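Local coordinates for cobalamin biosynthesis protein CobN (Mycobacterium tuberculosis, PDB 7C6O) that is the large catalytic subunit of cobaltochelatase and probably inserts cobalt into the corrin ring during cobalamin synthesis, at residues A397-M402 and G410-V415; T47-L52 and D334-Y339; Q1024-W1029 and D1045-Q1050; L667-R672 and D679-H684; L718-A723 and G831-L836. One frame throughout, in Å; residues are numbered along the deposited sequence. Where two conformers were deposited one is given.

Contact 1 of 5, residues A397-M402 and G410-V415; sequences ALLQAM and GDLPGV
The side-chain amide of Gln400 meets the backbone carbonyl of Val415 edge-on. Gln400 NE2 donates to Val415 O over 2.9 Å. The oxygen lies in the amide plane, and the donor in turn lies in the carbonyl plane. The N-H...O angle is 178°, so the bond is almost straight. Gln400 reaches this point with an extended chain beyond CG (chi2 173°). Its aliphatic part slides past Val415 in the opposite direction, and Gln400 CG comes to 4.1 Å from Val415 CG1. The other methyl, Val415 CG2, beside the valine's own backbone N, turns to Leu399, with Leu399 CD1 at 3.7 Å. The same CD1 is 3.8 Å from Leu412 CD1. The Leu399 side chain therefore touches two residues of the loop, and it crosses each at about a right angle. These contacts join helix 391-405 to the loop that follows it. Leu423 of helix 420-431 and Leu503 and Leu505 of strand 503-507 add to the same apolar cluster. Gln400 NE2 also bonds to Asn418 OD1. Its amide nitrogen is thus held by two acceptors, which should fix the rotation of the amide. The carbonyl of the buried residue Val415 receives an N-H at the margin of a contact that is otherwise made by aliphatic carbons.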
# COMPACT_ATOMS: atom_id res chain seq x y z
N ALA A 397 0.19 -25.08 9.90
CA ALA A 397 0.17 -25.65 8.56
C ALA A 397 1.47 -25.36 7.82
O ALA A 397 1.97 -26.21 7.07
CB ALA A 397 -1.02 -25.12 7.77
N LEU A 398 2.04 -24.17 8.03
CA LEU A 398 3.32 -23.85 7.41
C LEU A 398 4.44 -24.71 7.98
O LEU A 398 5.26 -25.26 7.23
CB LEU A 398 3.64 -22.36 7.59
CG LEU A 398 5.03 -21.93 7.13
CD1 LEU A 398 5.20 -22.13 5.63
CD2 LEU A 398 5.30 -20.48 7.50
N LEU A 399 4.49 -24.84 9.30
CA LEU A 399 5.54 -25.64 9.93
C LEU A 399 5.44 -27.10 9.54
O LEU A 399 6.45 -27.78 9.33
CB LEU A 399 5.48 -25.47 11.45
CG LEU A 399 5.78 -24.04 11.91
CD1 LEU A 399 5.55 -23.85 13.40
CD2 LEU A 399 7.19 -23.67 11.54
N GLN A 400 4.21 -27.62 9.43
CA GLN A 400 4.02 -28.99 8.97
C GLN A 400 4.51 -29.18 7.55
O GLN A 400 5.16 -30.18 7.23
CB GLN A 400 2.55 -29.39 9.09
CG GLN A 400 2.06 -29.54 10.51
CD GLN A 400 0.57 -29.76 10.59
OE1 GLN A 400 -0.15 -29.54 9.62
NE2 GLN A 400 0.09 -30.19 11.75
N ALA A 401 4.21 -28.22 6.67
CA ALA A 401 4.68 -28.31 5.29
C ALA A 401 6.20 -28.19 5.21
O ALA A 401 6.83 -28.88 4.40
CB ALA A 401 4.02 -27.23 4.44
N MET A 402 6.79 -27.33 6.04
CA MET A 402 8.25 -27.22 6.07
C MET A 402 8.89 -28.51 6.53
O MET A 402 9.89 -28.96 5.94
CB MET A 402 8.67 -26.05 6.97
CG MET A 402 8.38 -24.68 6.38
SD MET A 402 8.71 -23.34 7.53
CE MET A 402 10.50 -23.43 7.66
N GLY A 410 12.18 -29.04 14.67
CA GLY A 410 12.21 -29.40 16.07
C GLY A 410 10.91 -30.05 16.52
O GLY A 410 10.20 -30.68 15.74
N ASP A 411 10.60 -29.87 17.80
CA ASP A 411 9.37 -30.44 18.36
C ASP A 411 8.51 -29.34 18.97
O ASP A 411 8.28 -29.31 20.18
CB ASP A 411 9.70 -31.52 19.40
CG ASP A 411 8.46 -32.23 19.91
OD1 ASP A 411 7.57 -32.53 19.08
OD2 ASP A 411 8.39 -32.50 21.12
N LEU A 412 8.06 -28.41 18.13
CA LEU A 412 7.24 -27.31 18.62
C LEU A 412 5.86 -27.83 19.03
O LEU A 412 5.26 -28.64 18.32
CB LEU A 412 7.09 -26.24 17.54
CG LEU A 412 8.39 -25.50 17.21
CD1 LEU A 412 8.29 -24.81 15.86
CD2 LEU A 412 8.70 -24.49 18.30
N PRO A 413 5.34 -27.39 20.18
CA PRO A 413 4.00 -27.82 20.59
C PRO A 413 2.97 -27.42 19.56
O PRO A 413 3.03 -26.33 18.98
CB PRO A 413 3.79 -27.10 21.92
CG PRO A 413 5.16 -26.73 22.39
CD PRO A 413 5.95 -26.46 21.15
N GLY A 414 2.02 -28.32 19.30
CA GLY A 414 0.96 -28.07 18.37
C GLY A 414 1.27 -28.39 16.92
O GLY A 414 0.34 -28.52 16.12
N VAL A 415 2.55 -28.50 16.56
CA VAL A 415 2.89 -28.85 15.18
C VAL A 415 2.58 -30.31 14.92
O VAL A 415 1.83 -30.66 14.00
CB VAL A 415 4.36 -28.52 14.88
CG1 VAL A 415 4.75 -29.01 13.50
CG2 VAL A 415 4.60 -27.03 15.01

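Contact 2 of 5, residues T47-L52 and D334-Y339; sequences TSDTDL and DGLISY
Asp49 and Leu336 are the closest pair of backbones here, 6.6 Å between their CA atoms, where the first turn of helix 49-58 meets the bend leading into strand 337-341. Leu336 carries most of the contact. Its CD2 methyl is 4.0 Å from Leu52 CB and 4.1 Å from Asp49 OD1. It thus rests against two residues one turn apart on the helix. Leu336 CG is anti to the carbonyl carbon (chi1 -61°), and the end of the side chain comes nearer the helix than its base does. The carboxylate of Asp49 also approaches the backbone of Gly335, with Asp49 OD2 4.2 Å from Gly335 O. Both are acceptors and do not bond to each other. The polar partners of Asp49 lie elsewhere: OD1 takes a hydrogen bond from Asn66 ND2, and OD2 forms a salt bridge with Arg69 NH1, while NH2 of that arginine makes a weak hydrogen bond to Asp334 O. The carboxylate lies in the first helical turn, just after the N-cap residue Ser48, where a negative charge is probably favoured by the helix dipole. Leu336 also touches Ile53 and Arg56 further along the helix, and Trp64 of strand 62-65 touches both Leu52 and Leu336. Helix 49-58 follows strand 42-46 of the N-terminal four-stranded parallel sheet. Strand 337-341 is an outermost strand of the next, seven-stranded mixed sheet, so the contact joins a helix of the first alpha/beta unit to the edge strand of the second.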
# COMPACT_ATOMS: atom_id res chain seq x y z
N THR A 47 22.86 17.66 -30.11
CA THR A 47 21.70 17.69 -29.24
C THR A 47 21.52 16.40 -28.45
O THR A 47 20.59 16.30 -27.65
CB THR A 47 20.44 17.98 -30.05
OG1 THR A 47 20.37 17.07 -31.16
CG2 THR A 47 20.46 19.41 -30.57
N SER A 48 22.39 15.41 -28.67
CA SER A 48 22.40 14.18 -27.89
C SER A 48 23.51 14.29 -26.85
O SER A 48 24.70 14.27 -27.20
CB SER A 48 22.61 12.96 -28.78
OG SER A 48 22.90 11.81 -28.01
N ASP A 49 23.13 14.41 -25.58
CA ASP A 49 24.14 14.49 -24.52
C ASP A 49 24.96 13.21 -24.43
O ASP A 49 26.09 13.26 -23.93
CB ASP A 49 23.48 14.80 -23.18
CG ASP A 49 22.97 16.22 -23.10
OD1 ASP A 49 23.56 17.11 -23.76
OD2 ASP A 49 21.98 16.47 -22.37
N THR A 50 24.43 12.08 -24.90
CA THR A 50 25.22 10.85 -24.95
C THR A 50 26.46 11.04 -25.82
O THR A 50 27.55 10.59 -25.47
CB THR A 50 24.36 9.70 -25.46
OG1 THR A 50 23.23 9.54 -24.60
CG2 THR A 50 25.16 8.40 -25.48
N ASP A 51 26.30 11.73 -26.96
CA ASP A 51 27.45 12.07 -27.81
C ASP A 51 28.50 12.84 -27.02
O ASP A 51 29.69 12.52 -27.07
CB ASP A 51 27.00 12.89 -29.01
CG ASP A 51 26.13 12.12 -29.98
OD1 ASP A 51 26.02 10.88 -29.84
OD2 ASP A 51 25.55 12.76 -30.88
N LEU A 52 28.06 13.87 -26.29
CA LEU A 52 29.00 14.74 -25.59
C LEU A 52 29.71 13.99 -24.47
O LEU A 52 30.91 14.20 -24.23
CB LEU A 52 28.27 15.97 -25.05
CG LEU A 52 27.38 16.69 -26.06
CD1 LEU A 52 26.78 17.96 -25.47
CD2 LEU A 52 28.15 17.01 -27.34
N ASP A 334 28.50 21.57 -17.70
CA ASP A 334 28.07 21.45 -19.09
C ASP A 334 26.66 20.91 -19.24
O ASP A 334 26.22 20.65 -20.37
CB ASP A 334 29.04 20.55 -19.86
CG ASP A 334 30.46 20.65 -19.34
OD1 ASP A 334 31.01 21.77 -19.29
OD2 ASP A 334 31.02 19.60 -18.95
N GLY A 335 25.93 20.72 -18.14
CA GLY A 335 24.65 20.04 -18.21
C GLY A 335 24.76 18.56 -18.48
O GLY A 335 23.77 17.93 -18.85
N LEU A 336 25.95 17.99 -18.32
CA LEU A 336 26.18 16.57 -18.56
C LEU A 336 25.89 15.78 -17.28
O LEU A 336 26.33 16.17 -16.19
CB LEU A 336 27.60 16.31 -19.04
CG LEU A 336 28.00 16.99 -20.36
CD1 LEU A 336 29.30 16.41 -20.89
CD2 LEU A 336 26.88 16.86 -21.39
N ILE A 337 25.17 14.68 -17.43
CA ILE A 337 24.67 13.89 -16.31
C ILE A 337 25.61 12.72 -16.06
O ILE A 337 26.11 12.09 -17.01
CB ILE A 337 23.24 13.40 -16.59
CG1 ILE A 337 22.31 14.59 -16.84
CG2 ILE A 337 22.73 12.53 -15.45
CD1 ILE A 337 20.99 14.20 -17.46
N SER A 338 25.85 12.42 -14.79
CA SER A 338 26.59 11.24 -14.39
C SER A 338 25.92 10.65 -13.15
O SER A 338 25.40 11.38 -12.31
CB SER A 338 28.06 11.55 -14.10
OG SER A 338 28.74 10.39 -13.64
N TYR A 339 25.93 9.32 -13.06
CA TYR A 339 25.39 8.62 -11.90
C TYR A 339 26.54 8.21 -10.99
O TYR A 339 27.43 7.47 -11.41
CB TYR A 339 24.56 7.42 -12.33
CG TYR A 339 23.18 7.80 -12.83
CD1 TYR A 339 22.96 8.08 -14.17
CD2 TYR A 339 22.11 7.91 -11.95
CE1 TYR A 339 21.71 8.44 -14.63
CE2 TYR A 339 20.85 8.27 -12.40
CZ TYR A 339 20.66 8.54 -13.74
OH TYR A 339 19.40 8.90 -14.19

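Contact 3 of 5, residues Q1024-W1029 and D1045-Q1050; sequences QVYTAW and DDMNRQ
Met1047 reaches across to Thr1027 with its terminal methyl. Met1047 CE lies 3.4 Å from Thr1027 OG1 and 3.8 Å from Thr1027 CG2, so it faces both branches of the threonine. The methionine leaves its helix with CG anti to the backbone N (chi1 -160°) and then bends at chi3 (72°), which turns CE to the threonine. Its sulfur stays near the ring of Tyr1026, at 4.4 Å from Tyr1026 CE1, in an oblique approach. Thr1027 holds OG1 beside its own backbone N (chi1 -53°). There OG1 bonds to Ala1023 O one turn back and also receives a hydrogen bond from water 1, at 2.6 Å from OG1. That water donates its second hydrogen to Asn1048 OD1, 2.7 Å away. Tyr1026 OH bonds to Tyr1051 OH, and its ring makes a cation-pi contact with Arg939. Thr1084 of helix 1072-1089 touches both Tyr1026 and Met1047. The chemistry is mixed: sulfur and methyl fill the space between the helices, while one water donates to both the threonine hydroxyl and the asparagine carbonyl oxygen and bridges helices 1019-1030 and 1044-1051.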
# COMPACT_ATOMS: atom_id res chain seq x y z
N GLN A 1024 -5.00 16.53 21.58
CA GLN A 1024 -3.57 16.79 21.65
C GLN A 1024 -2.77 15.68 21.00
O GLN A 1024 -1.80 15.94 20.27
CB GLN A 1024 -3.13 16.99 23.10
CG GLN A 1024 -1.64 17.25 23.25
CD GLN A 1024 -1.21 17.50 24.68
OE1 GLN A 1024 -2.02 17.49 25.61
NE2 GLN A 1024 0.09 17.73 24.88
N VAL A 1025 -3.14 14.42 21.24
CA VAL A 1025 -2.44 13.31 20.61
C VAL A 1025 -2.70 13.31 19.11
O VAL A 1025 -1.77 13.20 18.31
CB VAL A 1025 -2.85 11.97 21.26
CG1 VAL A 1025 -2.33 10.80 20.44
CG2 VAL A 1025 -2.33 11.90 22.69
N TYR A 1026 -3.97 13.43 18.71
CA TYR A 1026 -4.30 13.50 17.29
C TYR A 1026 -3.52 14.60 16.58
O TYR A 1026 -2.98 14.39 15.49
CB TYR A 1026 -5.81 13.71 17.12
CG TYR A 1026 -6.29 13.78 15.69
CD1 TYR A 1026 -6.29 14.99 14.99
CD2 TYR A 1026 -6.76 12.65 15.04
CE1 TYR A 1026 -6.74 15.06 13.68
CE2 TYR A 1026 -7.22 12.71 13.73
CZ TYR A 1026 -7.20 13.92 13.06
OH TYR A 1026 -7.65 13.99 11.76
N THR A 1027 -3.42 15.77 17.22
CA THR A 1027 -2.71 16.89 16.61
C THR A 1027 -1.20 16.69 16.63
O THR A 1027 -0.51 17.15 15.71
CB THR A 1027 -3.10 18.19 17.32
OG1 THR A 1027 -4.53 18.31 17.34
CG2 THR A 1027 -2.51 19.40 16.61
N ALA A 1028 -0.68 16.01 17.65
CA ALA A 1028 0.76 15.75 17.70
C ALA A 1028 1.20 14.80 16.60
O ALA A 1028 2.35 14.86 16.15
CB ALA A 1028 1.14 15.19 19.06
N TRP A 1029 0.31 13.91 16.15
CA TRP A 1029 0.64 12.94 15.13
C TRP A 1029 0.21 13.36 13.73
O TRP A 1029 0.76 12.84 12.75
CB TRP A 1029 -0.00 11.58 15.45
CG TRP A 1029 0.63 10.86 16.61
CD1 TRP A 1029 0.74 11.32 17.90
CD2 TRP A 1029 1.21 9.55 16.60
NE1 TRP A 1029 1.37 10.38 18.68
CE2 TRP A 1029 1.67 9.29 17.91
CE3 TRP A 1029 1.40 8.58 15.61
CZ2 TRP A 1029 2.30 8.09 18.25
CZ3 TRP A 1029 2.02 7.39 15.95
CH2 TRP A 1029 2.46 7.16 17.26
N ASP A 1045 -1.76 25.57 14.05
CA ASP A 1045 -2.72 26.67 14.02
C ASP A 1045 -3.59 26.61 12.77
O ASP A 1045 -4.79 26.87 12.83
CB ASP A 1045 -1.99 28.01 14.12
CG ASP A 1045 -1.46 28.28 15.52
OD1 ASP A 1045 -2.13 27.87 16.50
OD2 ASP A 1045 -0.38 28.89 15.64
N ASP A 1046 -2.99 26.25 11.63
CA ASP A 1046 -3.78 26.10 10.41
C ASP A 1046 -4.73 24.91 10.51
O ASP A 1046 -5.87 24.97 10.04
CB ASP A 1046 -2.86 25.95 9.20
CG ASP A 1046 -2.15 27.23 8.86
OD1 ASP A 1046 -2.73 28.31 9.08
OD2 ASP A 1046 -1.00 27.17 8.37
N MET A 1047 -4.28 23.81 11.12
CA MET A 1047 -5.16 22.66 11.29
C MET A 1047 -6.36 23.01 12.17
O MET A 1047 -7.49 22.65 11.85
CB MET A 1047 -4.40 21.47 11.88
CG MET A 1047 -5.10 20.13 11.65
SD MET A 1047 -4.69 18.87 12.87
CE MET A 1047 -5.58 19.50 14.29
N ASN A 1048 -6.12 23.74 13.26
CA ASN A 1048 -7.21 24.11 14.16
C ASN A 1048 -8.21 25.02 13.47
O ASN A 1048 -9.42 24.87 13.64
CB ASN A 1048 -6.65 24.77 15.42
CG ASN A 1048 -5.85 23.80 16.28
OD1 ASN A 1048 -6.06 22.59 16.24
ND2 ASN A 1048 -4.92 24.34 17.06
N ARG A 1049 -7.72 25.98 12.67
CA ARG A 1049 -8.62 26.88 11.97
C ARG A 1049 -9.55 26.11 11.03
O ARG A 1049 -10.75 26.39 10.98
CB ARG A 1049 -7.83 27.94 11.20
CG ARG A 1049 -7.03 28.88 12.09
CD ARG A 1049 -6.34 29.97 11.29
NE ARG A 1049 -7.29 30.99 10.85
CZ ARG A 1049 -7.68 32.02 11.61
NH1 ARG A 1049 -7.21 32.15 12.84
NH2 ARG A 1049 -8.55 32.90 11.13
N GLN A 1050 -9.00 25.14 10.29
CA GLN A 1050 -9.82 24.40 9.34
C GLN A 1050 -10.71 23.37 10.04
O GLN A 1050 -11.86 23.18 9.64
CB GLN A 1050 -8.93 23.72 8.29
CG GLN A 1050 -7.88 24.62 7.65
CD GLN A 1050 -8.44 25.97 7.21
OE1 GLN A 1050 -9.57 26.07 6.75
NE2 GLN A 1050 -7.62 27.01 7.34
O HOH W 1 -5.73 20.54 17.98

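Contact 4 of 5, residues L667-R672 and D679-H684; sequences LGLTER and DDMLLH
Leu667 and His684 run past each other in opposite directions. Leu667 CD2 sits out of the ring plane, off the NE2-CD2 side of the imidazole, 3.8 Å from His684 NE2 and 3.9 Å from His684 CD2. The carbonyl of the same leucine stands at the ring edge, near its plane, with Leu667 O 3.6 Å from His684 NE2. That is too long to count as a hydrogen bond. His684 extends to the loop because its CG is anti to the backbone N (chi1 167°). One helical turn earlier, Met681 meets Leu669 at an oblique angle. Met681 bends at chi2 (-89°) and again at chi3. This presents SD to Leu669 CD1 at 3.9 Å. Met681 CG lies slightly farther off, 4.1 Å from both Leu669 CD1 and Leu669 CD2. Between the two leucines Gly668 has positive phi and closes helix 663-666 with a Schellman motif. The chain turns there, and Leu669 beyond it also points to helix 675-694. Leu667 also packs on Val685 and Trp688 further along that helix. Trp655 of helix 647-660 covers Leu669 and makes a cation-pi contact with Arg672. The loop thus lies between helices 647-660 and 675-694, in an all-helical part of the chain.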
# COMPACT_ATOMS: atom_id res chain seq x y z
N LEU A 667 -32.98 2.67 14.25
CA LEU A 667 -33.83 3.33 13.27
C LEU A 667 -33.91 4.84 13.46
O LEU A 667 -34.57 5.52 12.66
CB LEU A 667 -35.23 2.73 13.31
CG LEU A 667 -35.29 1.24 12.98
CD1 LEU A 667 -36.63 0.64 13.38
CD2 LEU A 667 -35.04 1.01 11.49
N GLY A 668 -33.25 5.38 14.48
CA GLY A 668 -33.28 6.82 14.70
C GLY A 668 -34.65 7.37 15.00
O GLY A 668 -35.00 8.46 14.53
N LEU A 669 -35.45 6.63 15.77
CA LEU A 669 -36.82 7.02 16.08
C LEU A 669 -36.88 7.55 17.51
O LEU A 669 -36.79 6.79 18.47
CB LEU A 669 -37.76 5.83 15.91
CG LEU A 669 -37.88 5.28 14.49
CD1 LEU A 669 -38.74 4.02 14.48
CD2 LEU A 669 -38.45 6.34 13.55
N THR A 670 -37.03 8.87 17.64
CA THR A 670 -37.14 9.50 18.95
C THR A 670 -38.54 9.37 19.55
O THR A 670 -38.70 9.55 20.76
CB THR A 670 -36.76 10.98 18.87
OG1 THR A 670 -37.63 11.64 17.93
CG2 THR A 670 -35.32 11.14 18.42
N GLU A 671 -39.54 9.06 18.73
CA GLU A 671 -40.91 8.95 19.19
C GLU A 671 -41.66 8.03 18.24
O GLU A 671 -41.18 7.69 17.16
CB GLU A 671 -41.59 10.32 19.26
CG GLU A 671 -41.83 10.95 17.89
CD GLU A 671 -42.51 12.30 17.97
OE1 GLU A 671 -42.21 13.06 18.91
OE2 GLU A 671 -43.34 12.59 17.08
N ARG A 672 -42.85 7.63 18.66
CA ARG A 672 -43.70 6.81 17.80
C ARG A 672 -44.27 7.66 16.68
O ARG A 672 -44.78 8.76 16.94
CB ARG A 672 -44.83 6.17 18.60
CG ARG A 672 -45.64 5.14 17.83
CD ARG A 672 -46.87 4.73 18.60
NE ARG A 672 -47.50 3.53 18.06
CZ ARG A 672 -48.39 3.52 17.07
NH1 ARG A 672 -48.91 2.38 16.65
NH2 ARG A 672 -48.76 4.66 16.50
N ASP A 679 -46.97 3.45 8.48
CA ASP A 679 -46.64 2.53 7.40
C ASP A 679 -45.48 3.04 6.55
O ASP A 679 -44.71 2.24 6.02
CB ASP A 679 -47.86 2.27 6.53
CG ASP A 679 -48.95 1.53 7.27
OD1 ASP A 679 -48.70 1.12 8.43
OD2 ASP A 679 -50.06 1.37 6.71
N ASP A 680 -45.36 4.37 6.40
CA ASP A 680 -44.20 4.92 5.72
C ASP A 680 -42.92 4.65 6.51
O ASP A 680 -41.86 4.39 5.92
CB ASP A 680 -44.38 6.42 5.49
CG ASP A 680 -43.26 7.02 4.66
OD1 ASP A 680 -42.63 6.28 3.88
OD2 ASP A 680 -43.01 8.24 4.80
N MET A 681 -43.01 4.72 7.84
CA MET A 681 -41.86 4.37 8.67
C MET A 681 -41.46 2.92 8.49
O MET A 681 -40.27 2.59 8.53
CB MET A 681 -42.19 4.67 10.14
CG MET A 681 -41.07 4.36 11.12
SD MET A 681 -41.13 2.66 11.73
CE MET A 681 -42.73 2.64 12.53
N LEU A 682 -42.43 2.03 8.27
CA LEU A 682 -42.12 0.62 8.08
C LEU A 682 -41.40 0.37 6.77
O LEU A 682 -40.65 -0.61 6.65
CB LEU A 682 -43.39 -0.23 8.16
CG LEU A 682 -44.09 -0.26 9.52
CD1 LEU A 682 -45.29 -1.19 9.46
CD2 LEU A 682 -43.13 -0.69 10.62
N LEU A 683 -41.61 1.22 5.77
CA LEU A 683 -40.82 1.12 4.55
C LEU A 683 -39.34 1.35 4.84
O LEU A 683 -38.48 0.73 4.21
CB LEU A 683 -41.32 2.11 3.50
CG LEU A 683 -42.76 1.91 3.03
CD1 LEU A 683 -43.09 2.89 1.91
CD2 LEU A 683 -43.00 0.48 2.58
N HIS A 684 -39.04 2.25 5.78
CA HIS A 684 -37.66 2.44 6.22
C HIS A 684 -37.15 1.22 6.99
O HIS A 684 -36.00 0.81 6.81
CB HIS A 684 -37.57 3.71 7.06
CG HIS A 684 -36.28 3.85 7.83
ND1 HIS A 684 -35.05 3.90 7.21
CD2 HIS A 684 -36.05 3.97 9.15
CE1 HIS A 684 -34.11 4.04 8.13
NE2 HIS A 684 -34.69 4.08 9.32

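Contact 5 of 5, residues L718-A723 and G831-L836; sequences LAILRA and GLVNVL
Ile720 and Ala723, near the C-terminal end of helix 710-722, pack on a loop that holds the short 3-10 turn 833-835. Ile720 sends one branch to that turn and the other to Leu836 just after it. Its CG2 methyl, anti to the backbone N, is 3.9 Å from Val833 CG2, and the two side chains cross at about a right angle. Its CD1 points further along and approaches Leu836 CD1 at 4.3 Å. Ala723 CB lies over the backbone of Gly831, 3.7 Å from Gly831 N. The two backbones come close here, with 5.2 Å between the CA atoms of Ala723 and Gly831. The positive phi of Gly831 (72°) favours glycine. Water 2 links the polar atoms: it donates to Ile720 O and accepts from Gly831 N, each at 2.8 Å. Ile720 O also bonds to Gln725 NE2, so two donors serve this carbonyl. Phe792 and Arg800 of helix 784-801 cover Val833, and Leu801 of that helix meets Leu836. A water that takes up a carbonyl in the last turn of a helix is a common helix C-terminal arrangement, because the backbone N-H groups that would have followed are lost as the chain leaves the helix.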
# COMPACT_ATOMS: atom_id res chain seq x y z
N LEU A 718 -20.98 -17.31 -4.20
CA LEU A 718 -22.18 -16.47 -4.23
C LEU A 718 -21.85 -15.02 -3.93
O LEU A 718 -22.36 -14.11 -4.60
CB LEU A 718 -23.21 -17.00 -3.23
CG LEU A 718 -24.28 -17.97 -3.71
CD1 LEU A 718 -25.12 -18.44 -2.53
CD2 LEU A 718 -25.16 -17.31 -4.76
N ALA A 719 -21.01 -14.77 -2.92
CA ALA A 719 -20.65 -13.40 -2.58
C ALA A 719 -19.87 -12.74 -3.71
O ALA A 719 -20.08 -11.56 -4.02
CB ALA A 719 -19.84 -13.38 -1.28
N ILE A 720 -18.95 -13.49 -4.33
CA ILE A 720 -18.16 -12.93 -5.43
C ILE A 720 -19.06 -12.58 -6.61
O ILE A 720 -18.91 -11.51 -7.22
CB ILE A 720 -17.05 -13.92 -5.83
CG1 ILE A 720 -16.00 -14.00 -4.72
CG2 ILE A 720 -16.42 -13.51 -7.15
CD1 ILE A 720 -15.01 -15.13 -4.90
N LEU A 721 -20.01 -13.45 -6.93
CA LEU A 721 -20.87 -13.26 -8.10
C LEU A 721 -21.93 -12.19 -7.90
O LEU A 721 -22.57 -11.79 -8.88
CB LEU A 721 -21.56 -14.57 -8.47
CG LEU A 721 -20.66 -15.71 -8.97
CD1 LEU A 721 -21.50 -16.94 -9.27
CD2 LEU A 721 -19.87 -15.26 -10.19
N ARG A 722 -22.15 -11.71 -6.67
CA ARG A 722 -23.19 -10.72 -6.45
C ARG A 722 -22.84 -9.39 -7.11
O ARG A 722 -23.74 -8.65 -7.52
CB ARG A 722 -23.43 -10.52 -4.96
CG ARG A 722 -24.69 -9.71 -4.65
CD ARG A 722 -24.79 -9.35 -3.18
NE ARG A 722 -25.08 -10.50 -2.33
CZ ARG A 722 -25.26 -10.41 -1.01
NH1 ARG A 722 -25.17 -9.24 -0.41
NH2 ARG A 722 -25.52 -11.50 -0.31
N ALA A 723 -21.56 -9.07 -7.23
CA ALA A 723 -21.15 -7.79 -7.76
C ALA A 723 -21.11 -7.82 -9.29
O ALA A 723 -20.92 -8.87 -9.91
CB ALA A 723 -19.76 -7.41 -7.23
N GLY A 831 -16.13 -7.06 -7.48
CA GLY A 831 -16.11 -7.25 -8.92
C GLY A 831 -14.73 -7.28 -9.53
O GLY A 831 -14.57 -6.90 -10.70
N LEU A 832 -13.73 -7.72 -8.78
CA LEU A 832 -12.33 -7.71 -9.22
C LEU A 832 -11.77 -9.13 -9.11
O LEU A 832 -10.93 -9.42 -8.25
CB LEU A 832 -11.51 -6.71 -8.38
CG LEU A 832 -12.05 -5.28 -8.30
CD1 LEU A 832 -11.28 -4.46 -7.27
CD2 LEU A 832 -11.99 -4.60 -9.66
N VAL A 833 -12.24 -10.02 -9.99
CA VAL A 833 -11.87 -11.42 -9.88
C VAL A 833 -10.39 -11.64 -10.19
O VAL A 833 -9.78 -12.59 -9.69
CB VAL A 833 -12.80 -12.27 -10.78
CG1 VAL A 833 -12.24 -13.67 -11.00
CG2 VAL A 833 -14.19 -12.36 -10.15
N ASN A 834 -9.77 -10.76 -10.98
CA ASN A 834 -8.37 -11.01 -11.33
C ASN A 834 -7.40 -10.77 -10.18
O ASN A 834 -6.19 -10.95 -10.38
CB ASN A 834 -7.97 -10.19 -12.57
CG ASN A 834 -7.75 -8.72 -12.27
OD1 ASN A 834 -8.23 -8.19 -11.28
ND2 ASN A 834 -7.03 -8.05 -13.16
N VAL A 835 -7.86 -10.38 -8.99
CA VAL A 835 -6.98 -10.40 -7.83
C VAL A 835 -6.71 -11.84 -7.40
O VAL A 835 -5.75 -12.10 -6.66
CB VAL A 835 -7.53 -9.57 -6.65
CG1 VAL A 835 -7.86 -8.16 -7.10
CG2 VAL A 835 -8.74 -10.26 -6.02
N LEU A 836 -7.54 -12.77 -7.84
CA LEU A 836 -7.34 -14.21 -7.72
C LEU A 836 -6.64 -14.73 -8.97
O LEU A 836 -6.86 -14.22 -10.07
CB LEU A 836 -8.68 -14.92 -7.53
CG LEU A 836 -9.61 -14.31 -6.47
CD1 LEU A 836 -10.94 -15.05 -6.41
CD2 LEU A 836 -8.92 -14.30 -5.11
O HOH W 2 -16.96 -9.64 -6.65

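Overall arrangement
The five contacts are separate and follow one another along the chain. Contact 2 is remote from the others, with its centre about 74 Å from that of contact 4 across the centre of the chain. The sodium ion, bound by Asp125 and Ser127, belongs to the N-terminal region and not to any of the contacts. Contacts 4 and 5 come nearest each other, about 16 Å between nearest atoms. Contact 5 is about 33 Å from contact 1 and about 40 Å from contact 3, centre to centre. Contacts 1, 3, 4 and 5 all lie within the CobN/magnesium chelatase family region.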